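Local coordinates for protein computational Design of Enzyme (Synthetic construct, PDB 3TP4) that is a computationally engineered enzyme on a glycosyl hydrolase-like TIM-barrel scaffold, probably built to carry an activated serine in a designed catalytic triad, at residues A[256-269]-A[302-316]. Numbering follows the deposited sequence.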
ATOM      1  N   PHE A 256       7.145  24.477   3.677  1.00 37.16           N
ATOM      2  CA  PHE A 256       6.809  23.066   3.752  1.00 34.22           C
ATOM      3  C   PHE A 256       5.291  22.867   3.711  1.00 31.01           C
ATOM      4  O   PHE A 256       4.778  22.017   2.984  1.00 28.62           O
ATOM      5  CB  PHE A 256       7.373  22.421   5.006  1.00 32.35           C
ATOM      6  CG  PHE A 256       6.656  21.165   5.385  1.00 35.33           C
ATOM      7  CD1 PHE A 256       6.763  20.034   4.592  1.00 35.80           C
ATOM      8  CD2 PHE A 256       5.827  21.131   6.491  1.00 38.90           C
ATOM      9  CE1 PHE A 256       6.078  18.883   4.915  1.00 41.31           C
ATOM     10  CE2 PHE A 256       5.144  19.979   6.820  1.00 41.01           C
ATOM     11  CZ  PHE A 256       5.265  18.859   6.034  1.00 32.12           C
ATOM     12  N   LEU A 257       4.577  23.653   4.502  1.00 32.61           N
ATOM     13  CA  LEU A 257       3.130  23.530   4.569  1.00 33.27           C
ATOM     14  C   LEU A 257       2.491  23.755   3.209  1.00 33.41           C
ATOM     15  O   LEU A 257       1.589  23.013   2.817  1.00 32.13           O
ATOM     16  CB  LEU A 257       2.554  24.493   5.614  1.00 29.30           C
ATOM     17  CG  LEU A 257       2.884  24.091   7.051  1.00 30.00           C
ATOM     18  CD1 LEU A 257       2.438  25.168   8.047  1.00 35.42           C
ATOM     19  CD2 LEU A 257       2.254  22.750   7.367  1.00 28.24           C
ATOM     20  N   ALA A 258       2.959  24.773   2.488  1.00 30.48           N
ATOM     21  CA  ALA A 258       2.443  25.041   1.150  1.00 32.70           C
ATOM     22  C   ALA A 258       2.662  23.853   0.226  1.00 28.35           C
ATOM     23  O   ALA A 258       1.770  23.488  -0.541  1.00 28.98           O
ATOM     24  CB  ALA A 258       3.077  26.315   0.551  1.00 39.29           C
ATOM     25  N   GLY A 259       3.851  23.258   0.288  1.00 28.37           N
ATOM     26  CA  GLY A 259       4.157  22.093  -0.529  1.00 31.22           C
ATOM     27  C   GLY A 259       3.293  20.890  -0.168  1.00 27.40           C
ATOM     28  O   GLY A 259       2.846  20.137  -1.035  1.00 28.83           O
ATOM     29  N   LEU A 260       3.058  20.703   1.124  1.00 27.68           N
ATOM     30  CA  LEU A 260       2.233  19.595   1.577  1.00 28.20           C
ATOM     31  C   LEU A 260       0.805  19.738   1.043  1.00 25.37           C
ATOM     32  O   LEU A 260       0.215  18.784   0.520  1.00 24.00           O
ATOM     33  CB  LEU A 260       2.217  19.556   3.106  1.00 27.40           C
ATOM     34  CG  LEU A 260       1.354  18.435   3.667  1.00 27.63           C
ATOM     35  CD1 LEU A 260       1.841  17.085   3.134  1.00 22.01           C
ATOM     36  CD2 LEU A 260       1.378  18.467   5.183  1.00 26.80           C
ATOM     37  N   VAL A 261       0.256  20.944   1.173  1.00 26.27           N
ATOM     38  CA  VAL A 261      -1.104  21.214   0.715  1.00 22.53           C
ATOM     39  C   VAL A 261      -1.268  20.975  -0.781  1.00 27.13           C
ATOM     40  O   VAL A 261      -2.262  20.389  -1.208  1.00 29.07           O
ATOM     41  CB  VAL A 261      -1.555  22.634   1.108  1.00 28.61           C
ATOM     42  CG1 VAL A 261      -2.805  23.033   0.342  1.00 25.76           C
ATOM     43  CG2 VAL A 261      -1.778  22.707   2.614  1.00 27.63           C
ATOM     44  N   ALA A 262      -0.290  21.400  -1.581  1.00 27.20           N
ATOM     45  CA  ALA A 262      -0.341  21.141  -3.027  1.00 27.07           C
ATOM     46  C   ALA A 262      -0.419  19.639  -3.345  1.00 23.90           C
ATOM     47  O   ALA A 262      -1.217  19.211  -4.184  1.00 25.48           O
ATOM     48  CB  ALA A 262       0.857  21.777  -3.732  1.00 27.66           C
ATOM     49  N   ASP A 263       0.412  18.840  -2.679  1.00 25.05           N
ATOM     50  CA  ASP A 263       0.378  17.392  -2.865  1.00 23.64           C
ATOM     51  C   ASP A 263      -0.920  16.767  -2.356  1.00 24.70           C
ATOM     52  O   ASP A 263      -1.465  15.864  -2.985  1.00 24.23           O
ATOM     53  CB  ASP A 263       1.560  16.715  -2.164  1.00 19.39           C
ATOM     54  CG  ASP A 263       2.868  16.860  -2.940  1.00 28.06           C
ATOM     55  OD1 ASP A 263       2.834  17.342  -4.089  1.00 28.94           O
ATOM     56  OD2 ASP A 263       3.922  16.474  -2.393  1.00 27.40           O
ATOM     57  N   LEU A 264      -1.402  17.224  -1.204  1.00 23.74           N
ATOM     58  CA  LEU A 264      -2.649  16.674  -0.678  1.00 22.23           C
ATOM     59  C   LEU A 264      -3.827  17.012  -1.590  1.00 24.90           C
ATOM     60  O   LEU A 264      -4.728  16.190  -1.785  1.00 24.07           O
ATOM     61  CB  LEU A 264      -2.890  17.112   0.783  1.00 21.45           C
ATOM     62  CG  LEU A 264      -1.984  16.449   1.837  1.00 25.24           C
ATOM     63  CD1 LEU A 264      -2.160  17.067   3.221  1.00 26.46           C
ATOM     64  CD2 LEU A 264      -2.222  14.935   1.916  1.00 27.84           C
ATOM     65  N   ARG A 265      -3.818  18.212  -2.165  1.00 25.59           N
ATOM     66  CA  ARG A 265      -4.847  18.574  -3.131  1.00 25.51           C
ATOM     67  C   ARG A 265      -4.760  17.644  -4.317  1.00 25.49           C
ATOM     68  O   ARG A 265      -5.765  17.129  -4.801  1.00 25.53           O
ATOM     69  CB  ARG A 265      -4.673  20.008  -3.636  1.00 26.74           C
ATOM     70  CG  ARG A 265      -5.099  21.092  -2.656  1.00 30.38           C
ATOM     71  CD  ARG A 265      -4.908  22.476  -3.283  1.00 34.32           C
ATOM     72  NE  ARG A 265      -5.701  22.636  -4.497  1.00 34.24           N
ATOM     73  CZ  ARG A 265      -6.903  23.205  -4.528  1.00 39.93           C
ATOM     74  NH1 ARG A 265      -7.447  23.662  -3.411  1.00 36.70           N
ATOM     75  NH2 ARG A 265      -7.563  23.326  -5.676  1.00 42.02           N
HETATM   76  N   MSE A 266      -3.538  17.458  -4.803  1.00 27.54           N
HETATM   77  CA  MSE A 266      -3.319  16.635  -5.980  1.00 24.26           C
HETATM   78  C   MSE A 266      -3.840  15.217  -5.809  1.00 22.43           C
HETATM   79  O   MSE A 266      -4.559  14.707  -6.672  1.00 26.68           O
HETATM   80  CB  MSE A 266      -1.830  16.586  -6.309  1.00 22.89           C
HETATM   81  CG  MSE A 266      -1.509  15.659  -7.448  1.00 27.24           C
HETATM   82 SE   MSE A 266       0.422  15.469  -7.598  1.00 54.17          SE
HETATM   83  CE  MSE A 266       0.822  14.505  -5.924  1.00 30.03           C
ATOM     84  N   ILE A 267      -3.470  14.553  -4.717  1.00 22.52           N
ATOM     85  CA  ILE A 267      -3.925  13.177  -4.562  1.00 24.28           C
ATOM     86  C   ILE A 267      -5.449  13.068  -4.426  1.00 20.45           C
ATOM     87  O   ILE A 267      -6.040  12.113  -4.914  1.00 25.46           O
ATOM     88  CB  ILE A 267      -3.191  12.403  -3.436  1.00 23.69           C
ATOM     89  CG1 ILE A 267      -3.594  12.898  -2.047  1.00 20.93           C
ATOM     90  CG2 ILE A 267      -1.664  12.467  -3.636  1.00 20.51           C
ATOM     91  CD1 ILE A 267      -3.048  11.988  -0.937  1.00 21.42           C
ATOM     92  N   ALA A 268      -6.069  14.034  -3.746  1.00 22.19           N
ATOM     93  CA  ALA A 268      -7.520  14.066  -3.608  1.00 27.84           C
ATOM     94  C   ALA A 268      -8.171  14.234  -4.981  1.00 23.72           C
ATOM     95  O   ALA A 268      -9.198  13.625  -5.269  1.00 27.57           O
ATOM     96  CB  ALA A 268      -7.945  15.209  -2.687  1.00 22.53           C
ATOM     97  N   GLU A 269      -7.563  15.077  -5.816  1.00 24.84           N
ATOM     98  CA  GLU A 269      -8.094  15.343  -7.149  1.00 30.48           C
ATOM     99  C   GLU A 269      -7.999  14.096  -8.011  1.00 32.70           C
ATOM    100  O   GLU A 269      -8.946  13.745  -8.717  1.00 27.99           O
ATOM    101  CB  GLU A 269      -7.329  16.487  -7.810  1.00 26.97           C
ATOM    102  CG  GLU A 269      -7.719  17.869  -7.309  1.00 29.07           C
ATOM    103  CD  GLU A 269      -6.802  18.964  -7.839  1.00 41.20           C
ATOM    104  OE1 GLU A 269      -5.892  18.659  -8.643  1.00 42.19           O
ATOM    105  OE2 GLU A 269      -6.988  20.130  -7.443  1.00 40.99           O
ATOM    106  N   LYS A 302      -0.337  22.980  13.441  1.00 26.65           N
ATOM    107  CA  LYS A 302      -0.038  23.735  12.225  1.00 24.13           C
ATOM    108  C   LYS A 302      -0.295  22.906  10.962  1.00 24.09           C
ATOM    109  O   LYS A 302      -0.879  23.399   9.981  1.00 24.00           O
ATOM    110  CB  LYS A 302       1.405  24.242  12.246  1.00 33.02           C
ATOM    111  CG  LYS A 302       1.636  25.367  13.227  1.00 36.98           C
ATOM    112  CD  LYS A 302       3.115  25.701  13.345  1.00 45.38           C
ATOM    113  CE  LYS A 302       3.699  26.087  11.996  1.00 54.97           C
ATOM    114  NZ  LYS A 302       5.039  26.728  12.140  1.00 64.41           N
ATOM    115  N   VAL A 303       0.140  21.648  10.982  1.00 26.33           N
ATOM    116  CA  VAL A 303      -0.123  20.745   9.860  1.00 26.36           C
ATOM    117  C   VAL A 303      -1.624  20.567   9.652  1.00 25.71           C
ATOM    118  O   VAL A 303      -2.133  20.762   8.555  1.00 28.41           O
ATOM    119  CB  VAL A 303       0.550  19.368  10.065  1.00 28.25           C
ATOM    120  CG1 VAL A 303      -0.094  18.324   9.152  1.00 27.81           C
ATOM    121  CG2 VAL A 303       2.044  19.473   9.782  1.00 26.65           C
ATOM    122  N   LEU A 304      -2.330  20.231  10.729  1.00 28.59           N
ATOM    123  CA  LEU A 304      -3.776  20.057  10.665  1.00 26.20           C
ATOM    124  C   LEU A 304      -4.504  21.317  10.183  1.00 23.34           C
ATOM    125  O   LEU A 304      -5.431  21.224   9.389  1.00 24.15           O
ATOM    126  CB  LEU A 304      -4.328  19.622  12.031  1.00 25.13           C
ATOM    127  CG  LEU A 304      -5.830  19.342  12.063  1.00 24.69           C
ATOM    128  CD1 LEU A 304      -6.090  18.149  11.183  1.00 21.29           C
ATOM    129  CD2 LEU A 304      -6.381  19.097  13.509  1.00 21.19           C
ATOM    130  N   ALA A 305      -4.113  22.489  10.676  1.00 22.90           N
ATOM    131  CA  ALA A 305      -4.794  23.726  10.261  1.00 28.72           C
ATOM    132  C   ALA A 305      -4.593  24.041   8.766  1.00 31.35           C
ATOM    133  O   ALA A 305      -5.482  24.583   8.098  1.00 28.31           O
ATOM    134  CB  ALA A 305      -4.348  24.902  11.130  1.00 30.81           C
ATOM    135  N   ALA A 306      -3.423  23.701   8.239  1.00 25.85           N
ATOM    136  CA  ALA A 306      -3.150  23.887   6.808  1.00 29.63           C
ATOM    137  C   ALA A 306      -4.041  22.977   5.973  1.00 32.85           C
ATOM    138  O   ALA A 306      -4.583  23.383   4.935  1.00 29.11           O
ATOM    139  CB  ALA A 306      -1.691  23.602   6.509  1.00 31.02           C
ATOM    140  N   ILE A 307      -4.185  21.737   6.422  1.00 28.17           N
ATOM    141  CA  ILE A 307      -5.031  20.771   5.729  1.00 24.22           C
ATOM    142  C   ILE A 307      -6.481  21.259   5.776  1.00 31.56           C
ATOM    143  O   ILE A 307      -7.151  21.359   4.741  1.00 28.85           O
ATOM    144  CB  ILE A 307      -4.936  19.378   6.398  1.00 26.32           C
ATOM    145  CG1 ILE A 307      -3.524  18.804   6.237  1.00 27.35           C
ATOM    146  CG2 ILE A 307      -5.969  18.423   5.830  1.00 29.06           C
ATOM    147  CD1 ILE A 307      -3.326  17.441   6.899  1.00 23.55           C
ATOM    148  N   LYS A 308      -6.956  21.579   6.981  1.00 27.86           N
ATOM    149  CA  LYS A 308      -8.351  21.969   7.170  1.00 30.52           C
ATOM    150  C   LYS A 308      -8.711  23.191   6.337  1.00 34.60           C
ATOM    151  O   LYS A 308      -9.809  23.276   5.794  1.00 34.59           O
ATOM    152  CB  LYS A 308      -8.640  22.238   8.648  1.00 33.00           C
ATOM    153  CG  LYS A 308      -8.604  20.996   9.508  1.00 32.15           C
ATOM    154  CD  LYS A 308      -8.681  21.332  10.980  1.00 28.07           C
ATOM    155  CE  LYS A 308      -9.980  22.023  11.318  1.00 30.66           C
ATOM    156  NZ  LYS A 308     -10.166  22.155  12.802  1.00 36.12           N
ATOM    157  N   ALA A 309      -7.775  24.126   6.226  1.00 37.24           N
ATOM    158  CA  ALA A 309      -8.012  25.378   5.514  1.00 35.58           C
ATOM    159  C   ALA A 309      -8.225  25.202   4.013  1.00 39.78           C
ATOM    160  O   ALA A 309      -8.625  26.144   3.340  1.00 34.85           O
ATOM    161  CB  ALA A 309      -6.877  26.357   5.772  1.00 37.80           C
ATOM    162  N   ASP A 310      -7.958  24.009   3.485  1.00 30.54           N
ATOM    163  CA  ASP A 310      -8.098  23.775   2.050  1.00 28.25           C
ATOM    164  C   ASP A 310      -9.178  22.741   1.759  1.00 33.16           C
ATOM    165  O   ASP A 310      -9.051  21.579   2.152  1.00 32.49           O
ATOM    166  CB  ASP A 310      -6.765  23.294   1.467  1.00 35.30           C
ATOM    167  CG  ASP A 310      -6.737  23.351  -0.046  1.00 38.60           C
ATOM    168  OD1 ASP A 310      -7.419  22.531  -0.694  1.00 31.27           O
ATOM    169  OD2 ASP A 310      -6.028  24.227  -0.585  1.00 41.00           O
ATOM    170  N   PRO A 311     -10.240  23.145   1.043  1.00 30.68           N
ATOM    171  CA  PRO A 311     -11.373  22.228   0.871  1.00 29.90           C
ATOM    172  C   PRO A 311     -11.038  21.004   0.023  1.00 32.68           C
ATOM    173  O   PRO A 311     -11.783  20.024   0.036  1.00 36.17           O
ATOM    174  CB  PRO A 311     -12.437  23.097   0.181  1.00 40.14           C
ATOM    175  CG  PRO A 311     -11.681  24.248  -0.416  1.00 41.59           C
ATOM    176  CD  PRO A 311     -10.505  24.485   0.485  1.00 36.34           C
ATOM    177  N   VAL A 312      -9.935  21.047  -0.706  1.00 25.51           N
ATOM    178  CA  VAL A 312      -9.569  19.905  -1.532  1.00 24.24           C
ATOM    179  C   VAL A 312      -8.524  19.038  -0.835  1.00 22.71           C
ATOM    180  O   VAL A 312      -8.654  17.821  -0.796  1.00 28.14           O
ATOM    181  CB  VAL A 312      -9.036  20.349  -2.916  1.00 33.60           C
ATOM    182  CG1 VAL A 312      -8.562  19.129  -3.718  1.00 32.33           C
ATOM    183  CG2 VAL A 312     -10.119  21.128  -3.671  1.00 32.19           C
ATOM    184  N   ALA A 313      -7.486  19.674  -0.289  1.00 23.75           N
ATOM    185  CA  ALA A 313      -6.477  18.952   0.492  1.00 22.09           C
ATOM    186  C   ALA A 313      -7.090  18.228   1.701  1.00 23.01           C
ATOM    187  O   ALA A 313      -6.576  17.211   2.157  1.00 23.63           O
ATOM    188  CB  ALA A 313      -5.380  19.904   0.946  1.00 22.04           C
ATOM    189  N   SER A 314      -8.178  18.761   2.238  1.00 23.82           N
ATOM    190  CA  SER A 314      -8.839  18.100   3.372  1.00 23.28           C
ATOM    191  C   SER A 314      -9.580  16.823   2.942  1.00 27.10           C
ATOM    192  O   SER A 314     -10.003  16.034   3.790  1.00 25.58           O
ATOM    193  CB  SER A 314      -9.802  19.074   4.064  1.00 31.79           C
ATOM    194  OG  SER A 314     -10.854  19.409   3.183  1.00 40.29           O
ATOM    195  N   ARG A 315      -9.727  16.618   1.630  1.00 24.72           N
ATOM    196  CA  ARG A 315     -10.384  15.401   1.114  1.00 23.23           C
ATOM    197  C   ARG A 315      -9.470  14.168   1.154  1.00 27.87           C
ATOM    198  O   ARG A 315      -9.230  13.491   0.148  1.00 24.71           O
ATOM    199  CB  ARG A 315     -11.013  15.630  -0.266  1.00 23.20           C
ATOM    200  CG  ARG A 315     -12.234  16.571  -0.198  1.00 27.01           C
ATOM    201  CD  ARG A 315     -12.875  16.817  -1.582  1.00 25.43           C
ATOM    202  NE  ARG A 315     -13.206  15.552  -2.222  1.00 26.05           N
ATOM    203  CZ  ARG A 315     -14.123  14.699  -1.775  1.00 31.37           C
ATOM    204  NH1 ARG A 315     -14.833  14.980  -0.684  1.00 32.60           N
ATOM    205  NH2 ARG A 315     -14.331  13.562  -2.422  1.00 28.89           N
ATOM    206  N   ASN A 316      -8.993  13.875   2.356  1.00 29.70           N
ATOM    207  CA  ASN A 316      -8.104  12.751   2.593  1.00 29.32           C
ATOM    208  C   ASN A 316      -8.509  11.952   3.834  1.00 29.47           C
ATOM    209  O   ASN A 316      -8.782  12.518   4.886  1.00 24.75           O
ATOM    210  CB  ASN A 316      -6.661  13.245   2.655  1.00 27.02           C
ATOM    211  CG  ASN A 316      -6.091  13.458   1.269  1.00 28.43           C
ATOM    212  OD1 ASN A 316      -5.918  12.498   0.526  1.00 25.32           O
ATOM    213  ND2 ASN A 316      -5.847  14.711   0.894  1.00 24.18           N
TER
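Leu264 CD1 lies 3.7 Å from Ile307 CG1, and Leu264 CB is equally close to Ala313 CB, which places this leucine between helix 302-308 and the loop that follows it. Toward the N-terminal end, Leu257 inserts CD2 against Val303 and the methyl of Ala306, while Val261 splits its branches: with CG1 anti to the backbone N (chi1 166°), that methyl faces Asp310 and CG2 meets Ala306. The axes of helices 256-269 and 302-308 approach to 9.8 Å, crossing at -46°. The loop packs closer than the helix: CA atoms of Leu257 and Ala306 are 6.7 Å apart, those of Arg265 and Ala313 4.0 Å. Farther along, Ala268 CB rests 3.3 Å from Val312 O. Asn316 ND2 donates to both Leu264 O (3.3 Å) and Ala313 O, each acceptor near its amide plane, and OD1 bonds to Ser278, which fixes the rotation of the amide. At the polar edge, Arg265 bends at chi3 and forms a salt bridge from NH1 to the syn lone pair of Asp310 OD1 (2.9 Å), bent and tilted, the two planes 77° apart, with Val312 over one guanidinium face. The same oxygen accepts from Val312 N, closing an Asx turn, and from Ala313 N, which extends it to an Asx motif. An alanine in place of Asp310 removes the carboxylate and would probably leave the Arg265 charge without this mate and those two amides without their acceptor, so the loop could shift. Both helices belong to the outer layer of the TIM barrel: Leu264 also touches Leu245 of strand 242-249 beneath, Ile267 reaches Tyr230 of helix 227-230, and the chain after Asn316 enters strand 318-321.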